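Local coordinates for protein leucine aminopeptidase 1 (Caenorhabditis elegans, PDB 2HC9) that is a zinc-dependent M17 aminopeptidase that releases N-terminal amino acids, preferably leucine, from peptides and probably acts as a digestive enzyme, at residues 15-20 against 103-108. The protein carries 1 engineered substitution. Residues are numbered along the deposited sequence; the frame is centred on the assembly and turned at random.
Sequences DGLTSL and PEDTKN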
loop_
_atom_site.group_PDB
_atom_site.type_symbol
_atom_site.label_atom_id
_atom_site.label_comp_id
_atom_site.label_asym_id
_atom_site.label_seq_id
_atom_site.Cartn_x
_atom_site.Cartn_y
_atom_site.Cartn_z
ATOM N N ASP A 15 34.035 -47.111 -12.264
ATOM C CA ASP A 15 34.018 -46.836 -13.695
ATOM C C ASP A 15 33.016 -45.722 -13.992
ATOM O O ASP A 15 32.041 -45.528 -13.253
ATOM C CB ASP A 15 33.590 -48.099 -14.460
ATOM C CG ASP A 15 34.650 -49.185 -14.443
ATOM O OD1 ASP A 15 35.857 -48.851 -14.451
ATOM O OD2 ASP A 15 34.275 -50.378 -14.429
ATOM N N GLY A 16 33.248 -44.997 -15.075
ATOM C CA GLY A 16 32.264 -44.032 -15.543
ATOM C C GLY A 16 32.819 -42.627 -15.420
ATOM O O GLY A 16 33.723 -42.380 -14.612
ATOM N N LEU A 17 32.285 -41.720 -16.235
ATOM C CA LEU A 17 32.751 -40.332 -16.282
ATOM C C LEU A 17 32.639 -39.740 -14.883
ATOM O O LEU A 17 31.586 -39.844 -14.233
ATOM C CB LEU A 17 31.904 -39.512 -17.256
ATOM C CG LEU A 17 32.442 -38.120 -17.612
ATOM C CD1 LEU A 17 33.831 -38.202 -18.279
ATOM C CD2 LEU A 17 31.432 -37.411 -18.547
ATOM N N THR A 18 33.735 -39.149 -14.428
ATOM C CA THR A 18 33.854 -38.659 -13.050
ATOM C C THR A 18 34.148 -37.167 -13.053
ATOM O O THR A 18 35.052 -36.698 -13.759
ATOM C CB THR A 18 34.982 -39.375 -12.328
ATOM O OG1 THR A 18 34.675 -40.762 -12.300
ATOM C CG2 THR A 18 35.159 -38.848 -10.905
ATOM N N SER A 19 33.352 -36.430 -12.285
ATOM C CA SER A 19 33.668 -35.052 -11.910
ATOM C C SER A 19 34.445 -35.027 -10.609
ATOM O O SER A 19 34.092 -35.731 -9.657
ATOM C CB SER A 19 32.396 -34.230 -11.690
ATOM O OG SER A 19 32.737 -32.967 -11.136
ATOM N N LEU A 20 35.483 -34.202 -10.553
ATOM C CA LEU A 20 36.301 -34.133 -9.362
ATOM C C LEU A 20 36.199 -32.747 -8.732
ATOM O O LEU A 20 36.424 -31.727 -9.393
ATOM C CB LEU A 20 37.777 -34.416 -9.699
ATOM C CG LEU A 20 38.770 -34.149 -8.559
ATOM C CD1 LEU A 20 38.570 -35.147 -7.428
ATOM C CD2 LEU A 20 40.240 -34.193 -9.059
ATOM N N PRO A 103 28.231 -32.215 -16.150
ATOM C CA PRO A 103 27.752 -32.624 -17.469
ATOM C C PRO A 103 26.726 -33.746 -17.394
ATOM O O PRO A 103 26.785 -34.605 -16.519
ATOM C CB PRO A 103 29.029 -33.071 -18.198
ATOM C CG PRO A 103 30.113 -32.276 -17.536
ATOM C CD PRO A 103 29.708 -32.172 -16.081
ATOM N N GLU A 104 25.771 -33.695 -18.309
ATOM C CA GLU A 104 24.661 -34.638 -18.413
ATOM C C GLU A 104 25.088 -36.115 -18.224
ATOM O O GLU A 104 24.394 -36.902 -17.581
ATOM C CB GLU A 104 24.032 -34.381 -19.798
ATOM C CG GLU A 104 23.058 -35.357 -20.337
ATOM C CD GLU A 104 23.714 -36.590 -20.896
ATOM O OE1 GLU A 104 24.522 -36.509 -21.862
ATOM O OE2 GLU A 104 23.404 -37.651 -20.343
ATOM N N ASP A 105 26.229 -36.493 -18.785
ATOM C CA ASP A 105 26.647 -37.894 -18.759
ATOM C C ASP A 105 27.648 -38.245 -17.646
ATOM O O ASP A 105 28.225 -39.339 -17.640
ATOM C CB ASP A 105 27.218 -38.302 -20.126
ATOM C CG ASP A 105 28.362 -37.400 -20.587
ATOM O OD1 ASP A 105 28.563 -36.310 -20.006
ATOM O OD2 ASP A 105 29.081 -37.787 -21.540
ATOM N N THR A 106 27.869 -37.324 -16.711
ATOM C CA THR A 106 28.598 -37.648 -15.481
ATOM C C THR A 106 27.959 -38.820 -14.723
ATOM O O THR A 106 26.753 -38.820 -14.474
ATOM C CB THR A 106 28.644 -36.428 -14.538
ATOM O OG1 THR A 106 29.189 -35.307 -15.245
ATOM C CG2 THR A 106 29.509 -36.732 -13.322
ATOM N N LYS A 107 28.774 -39.808 -14.351
ATOM C CA LYS A 107 28.301 -40.924 -13.523
ATOM C C LYS A 107 28.649 -40.709 -12.053
ATOM O O LYS A 107 27.838 -41.023 -11.166
ATOM C CB LYS A 107 28.922 -42.261 -14.003
ATOM C CG LYS A 107 28.695 -42.578 -15.474
ATOM C CD LYS A 107 27.212 -42.579 -15.831
ATOM C CE LYS A 107 27.001 -42.985 -17.291
ATOM N NZ LYS A 107 25.579 -43.322 -17.626
ATOM N N ASN A 108 29.871 -40.221 -11.815
ATOM C CA ASN A 108 30.453 -40.119 -10.470
ATOM C C ASN A 108 30.839 -38.676 -10.149
ATOM O O ASN A 108 31.422 -37.970 -10.988
ATOM C CB ASN A 108 31.731 -40.969 -10.367
ATOM C CG ASN A 108 31.527 -42.394 -10.852
ATOM O OD1 ASN A 108 32.235 -42.869 -11.744
ATOM N ND2 ASN A 108 30.572 -43.081 -10.262
#
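L17 and T18 meet T106 to N108 near the N-terminal ends of two neighbouring parallel strands, 18-25 and 108-114, in the mixed sheet of the macro-like N-terminal domain, away from the zinc site. Backbone bonds set the register. L17 O takes two amide hydrogens, from K107 N at 2.8 Å and from N108 N at 3.0 Å; the N108 donor lies in the carbonyl plane, whereas K107 N is tilted 21° from it. Two residues on, S19 N donates to N108 O at 2.8 Å, so N108 bonds to the residues before and after T18, as a parallel bridge requires. The same N108 O also receives a CA-H...O contact from T18 CA.

Among the side chains, T18 and N108 lie on one face of the sheet, with T18 OG1 3.5 Å from N108 CB. L17 reaches D105 instead: with CG anti to the backbone N (chi1 -169°), its CD2 methyl rests 3.4 Å from D105 OD1. That carboxylate also forms a salt bridge with R58 of a second subunit, on which L17 packs too, so this edge of the contact borders a subunit interface. K107 lays CB and CG against the backbone at G16 and L17, with K107 CG 3.9 Å from G16 CA.

Each segment also carries bonds of its own. A type I turn runs from P103 to T106, and T106 N and T106 OG1 both reach P103 O from the same face of its plane. On the other segment, T18 OG1 donates back to G16 O at 3.0 Å, tilted 26° from the carbonyl plane.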